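Local atomic coordinates of leucine aminopeptidase 1 (Caenorhabditis elegans, PDB entry 2HC9), a protein that releases N-terminal amino acids, preferably leucine, from peptides as a two-zinc M17 aminopeptidase and probably serves as a digestive enzyme. Residues E388-V400 with T469-G481. The protein carries 1 engineered substitution. Residues are numbered along the deposited sequence; the frame is centred on the assembly and turned at random. Where two conformers were deposited one is given.
Sequences EIIKAGKASGDLV and TGYGPALFSTLLG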
# COMPACT_ATOMS: atom_id res chain seq x y z
N GLU A 388 -39.08 -13.87 11.02
CA GLU A 388 -39.07 -15.22 11.56
C GLU A 388 -37.63 -15.75 11.75
O GLU A 388 -37.36 -16.46 12.71
CB GLU A 388 -39.83 -16.15 10.63
CG GLU A 388 -40.11 -17.49 11.25
CD GLU A 388 -40.82 -18.41 10.29
OE1 GLU A 388 -41.18 -17.95 9.18
OE2 GLU A 388 -41.01 -19.59 10.65
N ILE A 389 -36.73 -15.44 10.82
CA ILE A 389 -35.34 -15.93 10.94
C ILE A 389 -34.59 -15.15 12.01
O ILE A 389 -33.72 -15.69 12.69
CB ILE A 389 -34.59 -15.97 9.58
CG1 ILE A 389 -33.42 -16.99 9.64
CG2 ILE A 389 -34.18 -14.54 9.09
CD1 ILE A 389 -32.79 -17.32 8.28
N ILE A 390 -34.97 -13.89 12.23
CA ILE A 390 -34.33 -13.12 13.31
C ILE A 390 -34.74 -13.75 14.65
O ILE A 390 -33.91 -13.96 15.56
CB ILE A 390 -34.69 -11.61 13.23
CG1 ILE A 390 -33.94 -10.96 12.07
CG2 ILE A 390 -34.30 -10.88 14.53
CD1 ILE A 390 -34.59 -9.66 11.55
N LYS A 391 -36.03 -14.07 14.75
CA LYS A 391 -36.55 -14.75 15.93
C LYS A 391 -35.87 -16.13 16.16
O LYS A 391 -35.49 -16.47 17.31
CB LYS A 391 -38.07 -14.91 15.76
CG LYS A 391 -38.71 -15.78 16.82
CD LYS A 391 -40.22 -15.78 16.61
CE LYS A 391 -40.90 -16.90 17.39
NZ LYS A 391 -42.37 -16.76 17.26
N ALA A 392 -35.72 -16.89 15.08
CA ALA A 392 -34.98 -18.16 15.12
C ALA A 392 -33.52 -17.99 15.55
O ALA A 392 -33.00 -18.82 16.29
CB ALA A 392 -35.05 -18.88 13.76
N GLY A 393 -32.87 -16.91 15.10
CA GLY A 393 -31.49 -16.59 15.54
C GLY A 393 -31.41 -16.38 17.04
O GLY A 393 -30.46 -16.84 17.69
N LYS A 394 -32.39 -15.66 17.58
CA LYS A 394 -32.43 -15.37 19.01
C LYS A 394 -32.66 -16.66 19.81
O LYS A 394 -32.00 -16.89 20.82
CB LYS A 394 -33.50 -14.33 19.35
CG LYS A 394 -33.10 -12.89 18.93
CD LYS A 394 -34.10 -11.89 19.50
CE LYS A 394 -34.07 -10.54 18.78
NZ LYS A 394 -32.80 -9.85 18.99
N ALA A 395 -33.56 -17.51 19.32
CA ALA A 395 -33.91 -18.74 20.04
C ALA A 395 -32.81 -19.80 19.95
O ALA A 395 -32.71 -20.64 20.84
CB ALA A 395 -35.24 -19.31 19.54
N SER A 396 -32.01 -19.77 18.88
CA SER A 396 -30.97 -20.80 18.63
C SER A 396 -29.60 -20.37 19.13
O SER A 396 -28.75 -21.22 19.33
CB SER A 396 -30.83 -21.09 17.12
OG SER A 396 -30.51 -19.91 16.39
N GLY A 397 -29.39 -19.06 19.29
CA GLY A 397 -28.03 -18.53 19.45
C GLY A 397 -27.18 -18.35 18.19
O GLY A 397 -26.08 -17.80 18.27
N ASP A 398 -27.70 -18.77 17.02
CA ASP A 398 -27.05 -18.51 15.73
C ASP A 398 -27.68 -17.19 15.24
O ASP A 398 -28.66 -17.20 14.52
CB ASP A 398 -27.36 -19.64 14.72
CG ASP A 398 -26.51 -20.90 14.93
OD1 ASP A 398 -25.65 -20.95 15.86
OD2 ASP A 398 -26.72 -21.86 14.17
N LEU A 399 -27.15 -16.07 15.71
CA LEU A 399 -27.80 -14.76 15.52
C LEU A 399 -27.90 -14.36 14.06
O LEU A 399 -27.04 -14.72 13.25
CB LEU A 399 -27.06 -13.68 16.30
CG LEU A 399 -27.15 -13.84 17.83
CD1 LEU A 399 -26.22 -12.86 18.54
CD2 LEU A 399 -28.59 -13.56 18.25
N VAL A 400 -28.97 -13.63 13.73
CA VAL A 400 -29.21 -13.16 12.36
C VAL A 400 -29.66 -11.69 12.44
O VAL A 400 -30.48 -11.33 13.32
CB VAL A 400 -30.30 -13.99 11.66
CG1 VAL A 400 -30.56 -13.47 10.25
CG2 VAL A 400 -29.92 -15.49 11.61
N THR A 469 -17.34 -22.32 14.26
CA THR A 469 -18.35 -22.33 15.34
C THR A 469 -19.41 -23.41 15.13
O THR A 469 -20.19 -23.71 16.04
CB THR A 469 -19.08 -20.97 15.42
OG1 THR A 469 -19.56 -20.63 14.10
CG2 THR A 469 -18.12 -19.87 15.93
N GLY A 470 -19.51 -23.95 13.91
CA GLY A 470 -20.64 -24.83 13.61
C GLY A 470 -21.98 -24.11 13.48
O GLY A 470 -23.02 -24.67 13.84
N TYR A 471 -21.95 -22.87 12.99
CA TYR A 471 -23.16 -22.09 12.74
C TYR A 471 -24.03 -22.74 11.67
O TYR A 471 -23.52 -23.23 10.64
CB TYR A 471 -22.72 -20.70 12.25
CG TYR A 471 -23.83 -19.68 12.10
CD1 TYR A 471 -24.01 -18.68 13.06
CD2 TYR A 471 -24.66 -19.69 10.97
CE1 TYR A 471 -25.03 -17.70 12.90
CE2 TYR A 471 -25.66 -18.75 10.80
CZ TYR A 471 -25.84 -17.77 11.75
OH TYR A 471 -26.82 -16.83 11.53
N GLY A 472 -25.34 -22.74 11.91
CA GLY A 472 -26.28 -23.15 10.87
C GLY A 472 -27.28 -24.21 11.35
O GLY A 472 -28.47 -23.98 11.27
N PRO A 473 -26.79 -25.37 11.84
CA PRO A 473 -27.73 -26.39 12.37
C PRO A 473 -28.68 -25.88 13.47
O PRO A 473 -29.87 -26.20 13.44
CB PRO A 473 -26.80 -27.49 12.90
CG PRO A 473 -25.53 -27.36 12.01
CD PRO A 473 -25.39 -25.86 11.80
N ALA A 474 -28.18 -25.09 14.40
CA ALA A 474 -29.06 -24.60 15.48
C ALA A 474 -30.09 -23.64 14.89
O ALA A 474 -31.27 -23.75 15.19
CB ALA A 474 -28.25 -23.94 16.61
N LEU A 475 -29.64 -22.70 14.05
CA LEU A 475 -30.56 -21.75 13.39
C LEU A 475 -31.69 -22.46 12.65
O LEU A 475 -32.86 -22.14 12.85
CB LEU A 475 -29.79 -20.90 12.36
CG LEU A 475 -30.67 -19.88 11.64
CD1 LEU A 475 -31.34 -18.88 12.64
CD2 LEU A 475 -29.80 -19.12 10.63
N PHE A 476 -31.35 -23.41 11.78
CA PHE A 476 -32.39 -24.05 10.99
C PHE A 476 -33.23 -25.06 11.75
O PHE A 476 -34.37 -25.30 11.39
CB PHE A 476 -31.84 -24.63 9.69
CG PHE A 476 -31.56 -23.58 8.67
CD1 PHE A 476 -32.60 -23.02 7.93
CD2 PHE A 476 -30.27 -23.07 8.51
CE1 PHE A 476 -32.35 -21.98 7.01
CE2 PHE A 476 -30.01 -22.05 7.58
CZ PHE A 476 -31.06 -21.50 6.84
N SER A 477 -32.67 -25.61 12.81
CA SER A 477 -33.47 -26.45 13.70
C SER A 477 -34.58 -25.65 14.35
O SER A 477 -35.70 -26.12 14.43
CB SER A 477 -32.58 -27.07 14.79
OG SER A 477 -31.78 -28.05 14.16
N THR A 478 -34.26 -24.44 14.80
CA THR A 478 -35.29 -23.58 15.43
C THR A 478 -36.21 -23.00 14.38
O THR A 478 -37.41 -22.91 14.60
CB THR A 478 -34.77 -22.43 16.37
OG1 THR A 478 -33.90 -21.53 15.66
CG2 THR A 478 -34.07 -22.98 17.62
N LEU A 479 -35.67 -22.61 13.23
CA LEU A 479 -36.51 -22.03 12.17
C LEU A 479 -37.53 -23.02 11.59
O LEU A 479 -38.72 -22.68 11.39
CB LEU A 479 -35.64 -21.45 11.04
CG LEU A 479 -36.40 -20.78 9.88
CD1 LEU A 479 -37.12 -19.53 10.40
CD2 LEU A 479 -35.41 -20.39 8.78
N LEU A 480 -37.07 -24.24 11.31
CA LEU A 480 -37.87 -25.24 10.61
C LEU A 480 -38.31 -26.39 11.52
O LEU A 480 -38.93 -27.35 11.06
CB LEU A 480 -37.12 -25.78 9.40
CG LEU A 480 -36.60 -24.75 8.38
CD1 LEU A 480 -35.79 -25.44 7.29
CD2 LEU A 480 -37.81 -24.03 7.75
N GLY A 481 -37.97 -26.30 12.80
CA GLY A 481 -38.26 -27.37 13.77
C GLY A 481 -39.74 -27.64 14.02
O GLY A 481 -40.10 -28.72 14.50
O HOH W 1 -40.01 -20.57 12.73
O HOH W 2 -25.48 -24.12 14.93
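Asp398 reaches with one carboxylate oxygen into the start of helix 473-480. Its OD2 accepts a nearly straight bond from Gly472 N at 2.8 Å and a second from Leu475 N at 3.0 Å, and the two donors come from opposite faces of the carboxylate plane, each well above it. A water that donates to Asp398 OD2 and to Gly470 O accepts from Ala474 N, so OD2 has three partners at a helix N-terminus, whose dipole would probably favour the charged form. OD1 forms a salt bridge with Arg129.

The Tyr471 ring is stacked on the same carboxylate, the planes 16° apart. Asp398 CB sits over one face of the ring, offset toward the rim, 3.9 Å from the ring centroid, a CH-pi contact. With CG anti to the backbone N (chi1 -172°), the tyrosine runs past the aspartate in the opposite direction, and its OH donates to Leu399 O at 2.7 Å, from above the carbonyl plane. A phenylalanine at this position would probably leave Leu399 O without its hydroxyl donor.

Farther along, Leu475 is a knob among Ile389, Ala392, Gly393 and Ser396; its CD1 lies 3.5 Å from Gly393 N, while CD2 meets Val400 CG2. Leu479 continues the apolar seam: CB packs on Ala392 CB at 3.8 Å, CD2 on Ile389 CG1, and CD1 on Glu388 CG.

The helix segments approach to 8.2 Å at 120° between their directions. Leu475, Tyr471 and Val400 also touch Leu456 of strand 452-457, and Ile389 touches Leu454 of the same strand, which places this helix pair against the central sheet of the M17 catalytic domain. The arrangement is helix-on-helix packing in which an aspartate distant in sequence accepts from two backbone N-H groups at the start of the second helix.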